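Local coordinates for protein sesquisabinene B synthase 2 (Santalum album, PDB 6A2A) that probably cyclises farnesyl diphosphate to the sesquiterpene sesquisabinene B with the help of bound magnesium or manganese ions, as a plant class I terpene synthase, at residues D212-L215 / H216-T219; R493-I496 / E497-R501; R530-H533 / F534-Y538. All blocks are in the same frame, centred on the assembly; numbering follows the deposited sequence.

Contact 1 of 3, residues D212-L215 / H216-T219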
loop_
_atom_site.group_PDB
_atom_site.type_symbol
_atom_site.label_atom_id
_atom_site.label_comp_id
_atom_site.label_asym_id
_atom_site.label_seq_id
_atom_site.Cartn_x
_atom_site.Cartn_y
_atom_site.Cartn_z
ATOM N N ASP A 212 8.691 -33.784 -20.590
ATOM C CA ASP A 212 7.849 -32.570 -20.646
ATOM C C ASP A 212 8.696 -31.319 -20.689
ATOM O O ASP A 212 8.493 -30.477 -21.587
ATOM C CB ASP A 212 6.879 -32.499 -19.467
ATOM C CG ASP A 212 5.713 -33.463 -19.589
ATOM O OD1 ASP A 212 5.485 -34.084 -20.625
ATOM O OD2 ASP A 212 5.046 -33.596 -18.568
ATOM N N LEU A 213 9.617 -31.149 -19.733
ATOM C CA LEU A 213 10.583 -30.019 -19.714
ATOM C C LEU A 213 11.868 -30.489 -19.044
ATOM O O LEU A 213 11.821 -31.023 -17.928
ATOM C CB LEU A 213 10.054 -28.812 -18.936
ATOM C CG LEU A 213 8.986 -27.959 -19.617
ATOM C CD1 LEU A 213 8.444 -26.942 -18.634
ATOM C CD2 LEU A 213 9.497 -27.276 -20.866
ATOM N N PRO A 214 13.024 -30.258 -19.672
ATOM C CA PRO A 214 14.267 -30.539 -18.968
ATOM C C PRO A 214 14.452 -29.692 -17.707
ATOM O O PRO A 214 13.886 -28.596 -17.588
ATOM C CB PRO A 214 15.379 -30.275 -19.991
ATOM C CG PRO A 214 14.722 -29.428 -21.026
ATOM C CD PRO A 214 13.240 -29.728 -21.019
ATOM N N LEU A 215 15.232 -30.166 -16.729
ATOM C CA LEU A 215 15.454 -29.486 -15.531
ATOM C C LEU A 215 15.945 -28.046 -15.787
ATOM O O LEU A 215 15.566 -27.121 -15.064
ATOM C CB LEU A 215 16.483 -30.264 -14.690
ATOM C CG LEU A 215 16.848 -29.656 -13.356
ATOM C CD1 LEU A 215 15.641 -29.517 -12.483
ATOM C CD2 LEU A 215 17.901 -30.487 -12.616
ATOM N N HIS A 216 16.793 -27.909 -16.787
ATOM C CA HIS A 216 17.425 -26.630 -17.097
ATOM C C HIS A 216 16.349 -25.601 -17.481
ATOM O O HIS A 216 16.610 -24.407 -17.351
ATOM C CB HIS A 216 18.417 -26.814 -18.251
ATOM C CG HIS A 216 19.297 -25.631 -18.500
ATOM N ND1 HIS A 216 20.057 -25.066 -17.510
ATOM C CD2 HIS A 216 19.617 -24.988 -19.652
ATOM C CE1 HIS A 216 20.798 -24.078 -18.037
ATOM N NE2 HIS A 216 20.593 -24.044 -19.339
ATOM N N TRP A 217 15.220 -26.049 -18.019
ATOM C CA TRP A 217 14.140 -25.146 -18.522
ATOM C C TRP A 217 13.035 -24.926 -17.461
ATOM O O TRP A 217 12.086 -24.187 -17.714
ATOM C CB TRP A 217 13.577 -25.733 -19.813
ATOM C CG TRP A 217 14.502 -25.635 -20.988
ATOM C CD1 TRP A 217 15.802 -25.215 -20.989
ATOM C CD2 TRP A 217 14.184 -25.981 -22.332
ATOM N NE1 TRP A 217 16.326 -25.301 -22.249
ATOM C CE2 TRP A 217 15.335 -25.706 -23.106
ATOM C CE3 TRP A 217 13.041 -26.430 -22.978
ATOM C CZ2 TRP A 217 15.347 -25.924 -24.462
ATOM C CZ3 TRP A 217 13.049 -26.602 -24.330
ATOM C CH2 TRP A 217 14.210 -26.416 -25.062
ATOM N N ARG A 218 13.131 -25.515 -16.287
ATOM C CA ARG A 218 12.091 -25.402 -15.271
ATOM C C ARG A 218 12.434 -24.302 -14.279
ATOM O O ARG A 218 13.614 -23.970 -14.048
ATOM C CB ARG A 218 11.880 -26.769 -14.579
ATOM C CG ARG A 218 11.218 -27.796 -15.478
ATOM C CD ARG A 218 11.043 -29.195 -14.812
ATOM N NE ARG A 218 10.207 -30.055 -15.599
ATOM C CZ ARG A 218 8.866 -30.044 -15.578
ATOM N NH1 ARG A 218 8.214 -29.128 -14.875
ATOM N NH2 ARG A 218 8.206 -30.911 -16.309
ATOM N N THR A 219 11.430 -23.824 -13.588
ATOM C CA THR A 219 11.612 -22.863 -12.553
ATOM C C THR A 219 12.191 -23.524 -11.321
ATOM O O THR A 219 12.020 -24.747 -11.089
ATOM C CB THR A 219 10.350 -22.120 -12.115
ATOM O OG1 THR A 219 9.508 -22.953 -11.312
ATOM C CG2 THR A 219 9.546 -21.541 -13.273
HETATM O O HOH W 1 5.461 -31.961 -16.417
HETATM O O HOH W 2 16.033 -25.073 -13.461
#
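Arg218 folds back on the chain and donates a hydrogen bond from NE to the carbonyl oxygen of Leu213, with NE and O 3.0 Å apart and an N-H...O angle of 147°. The acceptor lies 24° out of the guanidinium plane. CG stands beside the backbone N (chi1 -71°) and the chain runs extended to NE, which is how the long side chain spans the turn. NH2 continues to a water that also donates to OD2 of Asp212, so the opposite charges, 4.7 Å apart from OD2 to NH2, meet through solvent; the same NH2 also bonds to O of His209.

Two backbone bonds close the turn itself, from Trp217 N to Pro214 O at 2.9 Å and from Arg218 N to Leu215 O at 3.2 Å. These i to i+3 links mark a short 3-10 turn in the loop joining helix 201-212 to helix 220-232 of the all-helical terpene synthase fold. A second water donates to both Leu215 O and Arg218 O.

The rigid pyrrolidine ring of Pro214 offers C-H groups to the electron-rich indole of Trp217: CG lies over one face, a CH-pi contact 4.0 Å from the centroid of the five-membered ring, while CD2 of Leu213 comes to the indole edge at CE3. CB of Leu213 sits over one face of the Arg218 guanidinium, offset toward the rim. Beyond the turn, Trp217 stacks with Trp504 and His533.

Contact 2 of 3, residues R493-I496 / E497-R501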
loop_
_atom_site.group_PDB
_atom_site.type_symbol
_atom_site.label_atom_id
_atom_site.label_comp_id
_atom_site.label_asym_id
_atom_site.label_seq_id
_atom_site.Cartn_x
_atom_site.Cartn_y
_atom_site.Cartn_z
ATOM N N ARG A 493 6.370 -25.332 -36.743
ATOM C CA ARG A 493 6.489 -25.525 -35.325
ATOM C C ARG A 493 7.872 -26.066 -35.027
ATOM O O ARG A 493 8.505 -25.643 -34.113
ATOM C CB ARG A 493 5.409 -26.467 -34.797
ATOM C CG ARG A 493 5.466 -26.732 -33.311
ATOM C CD ARG A 493 4.244 -27.413 -32.712
ATOM N NE ARG A 493 3.047 -26.600 -32.753
ATOM C CZ ARG A 493 2.662 -25.799 -31.780
ATOM N NH1 ARG A 493 3.347 -25.718 -30.689
ATOM N NH2 ARG A 493 1.591 -25.094 -31.908
ATOM N N GLU A 494 8.323 -27.022 -35.826
ATOM C CA GLU A 494 9.663 -27.588 -35.641
ATOM C C GLU A 494 10.723 -26.500 -35.791
ATOM O O GLU A 494 11.711 -26.487 -35.023
ATOM C CB GLU A 494 9.920 -28.759 -36.595
ATOM C CG GLU A 494 9.209 -30.021 -36.147
ATOM C CD GLU A 494 9.310 -31.254 -37.041
ATOM O OE1 GLU A 494 9.656 -31.115 -38.246
ATOM O OE2 GLU A 494 9.012 -32.362 -36.528
ATOM N N HIS A 495 10.532 -25.617 -36.770
ATOM C CA HIS A 495 11.459 -24.493 -36.948
ATOM C C HIS A 495 11.488 -23.601 -35.674
ATOM O O HIS A 495 12.543 -23.264 -35.159
ATOM C CB HIS A 495 11.062 -23.668 -38.175
ATOM C CG HIS A 495 12.041 -22.579 -38.438
ATOM N ND1 HIS A 495 13.265 -22.830 -39.019
ATOM C CD2 HIS A 495 12.022 -21.265 -38.132
ATOM C CE1 HIS A 495 13.964 -21.715 -39.075
ATOM N NE2 HIS A 495 13.211 -20.725 -38.572
ATOM N N ILE A 496 10.325 -23.312 -35.136
ATOM C CA ILE A 496 10.260 -22.383 -33.967
ATOM C C ILE A 496 10.882 -23.046 -32.734
ATOM O O ILE A 496 11.683 -22.438 -31.987
ATOM C CB ILE A 496 8.822 -21.883 -33.746
ATOM C CG1 ILE A 496 8.205 -21.168 -34.963
ATOM C CG2 ILE A 496 8.834 -20.993 -32.514
ATOM C CD1 ILE A 496 9.051 -20.072 -35.576
ATOM N N GLU A 497 10.652 -24.356 -32.602
ATOM C CA GLU A 497 11.235 -25.126 -31.548
ATOM C C GLU A 497 12.764 -25.115 -31.661
ATOM O O GLU A 497 13.468 -25.103 -30.631
ATOM C CB GLU A 497 10.659 -26.562 -31.528
ATOM C CG GLU A 497 9.260 -26.646 -30.939
ATOM C CD GLU A 497 8.590 -28.024 -31.051
ATOM O OE1 GLU A 497 9.176 -28.911 -31.698
ATOM O OE2 GLU A 497 7.446 -28.192 -30.531
ATOM N N GLY A 498 13.305 -25.117 -32.887
ATOM C CA GLY A 498 14.681 -25.029 -33.087
ATOM C C GLY A 498 15.247 -23.686 -32.686
ATOM O O GLY A 498 16.395 -23.576 -32.219
ATOM N N LEU A 499 14.450 -22.639 -32.870
ATOM C CA LEU A 499 14.911 -21.347 -32.449
ATOM C C LEU A 499 15.018 -21.279 -30.935
ATOM O O LEU A 499 15.906 -20.569 -30.422
ATOM C CB LEU A 499 13.954 -20.277 -32.967
ATOM C CG LEU A 499 13.990 -20.045 -34.469
ATOM C CD1 LEU A 499 13.038 -18.910 -34.845
ATOM C CD2 LEU A 499 15.404 -19.750 -34.955
ATOM N N VAL A 500 14.099 -21.926 -30.227
ATOM C CA VAL A 500 14.176 -21.940 -28.778
ATOM C C VAL A 500 15.499 -22.570 -28.365
ATOM O O VAL A 500 16.167 -22.089 -27.461
ATOM C CB VAL A 500 12.990 -22.688 -28.191
ATOM C CG1 VAL A 500 13.194 -23.046 -26.741
ATOM C CG2 VAL A 500 11.711 -21.910 -28.443
ATOM N N ARG A 501 15.845 -23.713 -29.009
ATOM C CA ARG A 501 17.087 -24.379 -28.596
ATOM C C ARG A 501 18.310 -23.506 -28.903
ATOM O O ARG A 501 19.212 -23.381 -28.084
ATOM C CB ARG A 501 17.235 -25.749 -29.261
ATOM C CG ARG A 501 16.162 -26.720 -28.788
ATOM C CD ARG A 501 16.399 -28.169 -29.249
ATOM N NE ARG A 501 16.428 -28.239 -30.681
ATOM C CZ ARG A 501 15.366 -28.480 -31.453
ATOM N NH1 ARG A 501 14.175 -28.690 -30.927
ATOM N NH2 ARG A 501 15.507 -28.530 -32.765
HETATM O O HOH W 3 5.647 -26.771 -29.176
#
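Arg493 O accepts a hydrogen bond from the amide N-H of Glu497 at an O to N distance of 2.9 Å, the first of four i to i+4 bonds that carry regular alpha-helix through both segments. Gly498 N binds Glu494 O, Leu499 N binds His495 O and Val500 N binds Ile496 O, each pair 3.0 Å apart. Of the four, the Glu497 bond is the straightest at hydrogen, with an N-H...O angle of 163°.

One turn on from Arg493, Glu497 lays its carboxylate against the aliphatic part of the arginine, OE2 being 3.7 Å from Arg493 CG. The guanidinium and carboxylate planes are 72° apart, and 4.8 Å separates Arg493 NH1 from Glu497 OE2. A water bridges that interval, accepting from NH1 and donating to OE2. The bend of Arg493 at chi3 (-66°) turns its head aside, where NH1 also bonds Leu462 O and NE bonds Gln489 OE1.

All of this lies on helix 489-510 in the alpha-helical class I terpene synthase fold, and the sides of the helix differ in character. Ile496 and Val500, branched and buried, face helix 447-462, packing on Ile458 and Leu462; that helix also carries Asn460, a magnesium ligand in this protein, although the ion is absent from this model.

Leu499 follows another line along the helix. Its CD1 meets Ile496 CD1 at 4.2 Å. The same methyl comes at the imidazole of His495 obliquely, 4.1 Å from Leu499 CD1 to His495 NE2, while that ring stacks with Tyr481 of helix 477-485.

Contact 3 of 3, residues R530-H533 / F534-Y538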
loop_
_atom_site.group_PDB
_atom_site.type_symbol
_atom_site.label_atom_id
_atom_site.label_comp_id
_atom_site.label_asym_id
_atom_site.label_seq_id
_atom_site.Cartn_x
_atom_site.Cartn_y
_atom_site.Cartn_z
ATOM N N ARG A 530 12.463 -19.625 -17.974
ATOM C CA ARG A 530 11.953 -20.847 -17.284
ATOM C C ARG A 530 10.480 -20.652 -16.913
ATOM O O ARG A 530 9.664 -21.577 -17.112
ATOM C CB ARG A 530 12.829 -21.111 -16.066
ATOM C CG ARG A 530 14.215 -21.617 -16.413
ATOM C CD ARG A 530 15.179 -21.452 -15.251
ATOM N NE ARG A 530 16.405 -22.163 -15.593
ATOM C CZ ARG A 530 17.553 -22.053 -14.924
ATOM N NH1 ARG A 530 17.682 -21.190 -13.913
ATOM N NH2 ARG A 530 18.592 -22.811 -15.290
ATOM N N GLY A 531 10.149 -19.467 -16.395
ATOM C CA GLY A 531 8.737 -19.139 -16.132
ATOM C C GLY A 531 7.881 -19.323 -17.370
ATOM O O GLY A 531 6.775 -19.851 -17.269
ATOM N N SER A 532 8.342 -18.862 -18.543
ATOM C CA SER A 532 7.569 -18.987 -19.758
ATOM C C SER A 532 7.370 -20.457 -20.147
ATOM O O SER A 532 6.274 -20.863 -20.530
ATOM C CB SER A 532 8.197 -18.184 -20.897
ATOM O OG SER A 532 8.171 -16.815 -20.530
ATOM N N HIS A 533 8.418 -21.222 -20.055
ATOM C CA HIS A 533 8.294 -22.643 -20.396
ATOM C C HIS A 533 7.268 -23.298 -19.475
ATOM O O HIS A 533 6.433 -24.097 -19.973
ATOM C CB HIS A 533 9.601 -23.455 -20.198
ATOM C CG HIS A 533 10.651 -23.264 -21.242
ATOM N ND1 HIS A 533 10.479 -23.644 -22.531
ATOM C CD2 HIS A 533 11.873 -22.706 -21.157
ATOM C CE1 HIS A 533 11.581 -23.402 -23.191
ATOM N NE2 HIS A 533 12.428 -22.797 -22.392
ATOM N N PHE A 534 7.336 -22.957 -18.193
ATOM C CA PHE A 534 6.523 -23.655 -17.211
ATOM C C PHE A 534 5.055 -23.272 -17.367
ATOM O O PHE A 534 4.156 -24.159 -17.267
ATOM C CB PHE A 534 7.006 -23.344 -15.808
ATOM C CG PHE A 534 6.282 -24.138 -14.761
ATOM C CD1 PHE A 534 6.381 -25.516 -14.749
ATOM C CD2 PHE A 534 5.606 -23.480 -13.765
ATOM C CE1 PHE A 534 5.780 -26.244 -13.732
ATOM C CE2 PHE A 534 4.994 -24.209 -12.755
ATOM C CZ PHE A 534 5.095 -25.579 -12.753
ATOM N N PHE A 535 4.792 -21.994 -17.620
ATOM C CA PHE A 535 3.417 -21.492 -17.620
ATOM C C PHE A 535 2.754 -21.565 -19.005
ATOM O O PHE A 535 1.525 -21.326 -19.119
ATOM C CB PHE A 535 3.347 -20.076 -17.004
ATOM C CG PHE A 535 3.418 -20.095 -15.509
ATOM C CD1 PHE A 535 2.386 -20.665 -14.762
ATOM C CD2 PHE A 535 4.561 -19.684 -14.853
ATOM C CE1 PHE A 535 2.498 -20.779 -13.384
ATOM C CE2 PHE A 535 4.668 -19.775 -13.477
ATOM C CZ PHE A 535 3.624 -20.295 -12.744
ATOM N N TYR A 536 3.493 -21.845 -20.068
ATOM C CA TYR A 536 2.884 -22.032 -21.420
ATOM C C TYR A 536 3.204 -23.422 -21.994
ATOM O O TYR A 536 3.507 -23.578 -23.152
ATOM C CB TYR A 536 3.351 -20.863 -22.297
ATOM C CG TYR A 536 3.068 -19.522 -21.665
ATOM C CD1 TYR A 536 1.774 -19.044 -21.489
ATOM C CD2 TYR A 536 4.095 -18.704 -21.249
ATOM C CE1 TYR A 536 1.531 -17.811 -20.891
ATOM C CE2 TYR A 536 3.872 -17.483 -20.644
ATOM C CZ TYR A 536 2.583 -17.050 -20.423
ATOM O OH TYR A 536 2.408 -15.825 -19.828
ATOM N N GLN A 537 3.162 -24.465 -21.173
ATOM C CA GLN A 537 3.352 -25.772 -21.697
ATOM C C GLN A 537 2.281 -26.067 -22.757
ATOM O O GLN A 537 1.096 -25.734 -22.598
ATOM C CB GLN A 537 3.366 -26.801 -20.572
ATOM C CG GLN A 537 4.589 -26.657 -19.695
ATOM C CD GLN A 537 4.600 -27.642 -18.559
ATOM O OE1 GLN A 537 4.773 -28.845 -18.792
ATOM N NE2 GLN A 537 4.491 -27.130 -17.341
ATOM N N TYR A 538 2.715 -26.727 -23.837
ATOM C CA TYR A 538 1.826 -27.011 -24.985
ATOM C C TYR A 538 1.116 -28.349 -24.770
ATOM O O TYR A 538 1.731 -29.386 -24.971
ATOM C CB TYR A 538 2.621 -26.991 -26.294
ATOM C CG TYR A 538 1.818 -27.293 -27.534
ATOM C CD1 TYR A 538 0.750 -26.490 -27.914
ATOM C CD2 TYR A 538 2.126 -28.382 -28.338
ATOM C CE1 TYR A 538 0.005 -26.767 -29.052
ATOM C CE2 TYR A 538 1.397 -28.669 -29.483
ATOM C CZ TYR A 538 0.330 -27.860 -29.841
ATOM O OH TYR A 538 -0.388 -28.143 -30.972
#
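Phe534 bonds its backbone N to Arg530 O and sets its CB 3.4 Å from that same oxygen. With CG anti to the backbone N (chi1 -175°), the ring is carried away from residues 530-533, toward Tyr222 and Trp548, a buried setting that suits an aromatic hydrocarbon.

Phe535 repeats the helical bond, its N lying 2.9 Å from Gly531 O. That oxygen also sits near the plane of the Phe535 ring, at its edge, where CD2 approaches to 3.3 Å; such an edge presents weakly positive C-H groups to the carbonyl. CD2 of Phe534 lies over one face of the Phe535 ring.

At Tyr536 the chain leaves helical geometry. Its N still reaches Ser532 O at 3.0 Å, though with an N-H...O angle of 138°. The ring passes obliquely by Ser532, bringing CD2 within 3.2 Å of Ser532 O, and packs on Asn460 of the magnesium site. Ser532 is small enough to let the ring pass close by, while its OG bonds to Val528 O and Tyr288 OH.

Gln537 turns back on the helix end: NE2 donates to Phe534 O at 3.0 Å and 172°, in the carbonyl plane and on a lone pair, and the acceptor lies in the plane of the Gln537 amide. Its CG rests 3.2 Å from His533 O.

The last carbonyls of helix 521-535 have no later helical amide to accept from. Gln537 offers a side-chain N-H to one, Phe534 O, and this straight, coplanar bond should hold the amide's rotation as the chain turns away.

Overall arrangement
The three contacts follow one another along the chain. Contact 1 lies in the connection between helices 201-212 and 220-232, contact 2 on helix 489-510 and contact 3 at the end of helix 521-535. The centres of contacts 1 and 3 are about 9 Å apart; contact 2 is centred about 15 Å from contact 3 and about 16 Å from contact 1. Trp217 is the shared ring, reaching both late helices, and Val500 also touches His533. Arg530 probably bonds His216 O, and Arg493 meets the poorly ordered Tyr538, a less certain link. Loop and helices thus form one packed cluster, whose contact 3 borders the magnesium-binding Asn460.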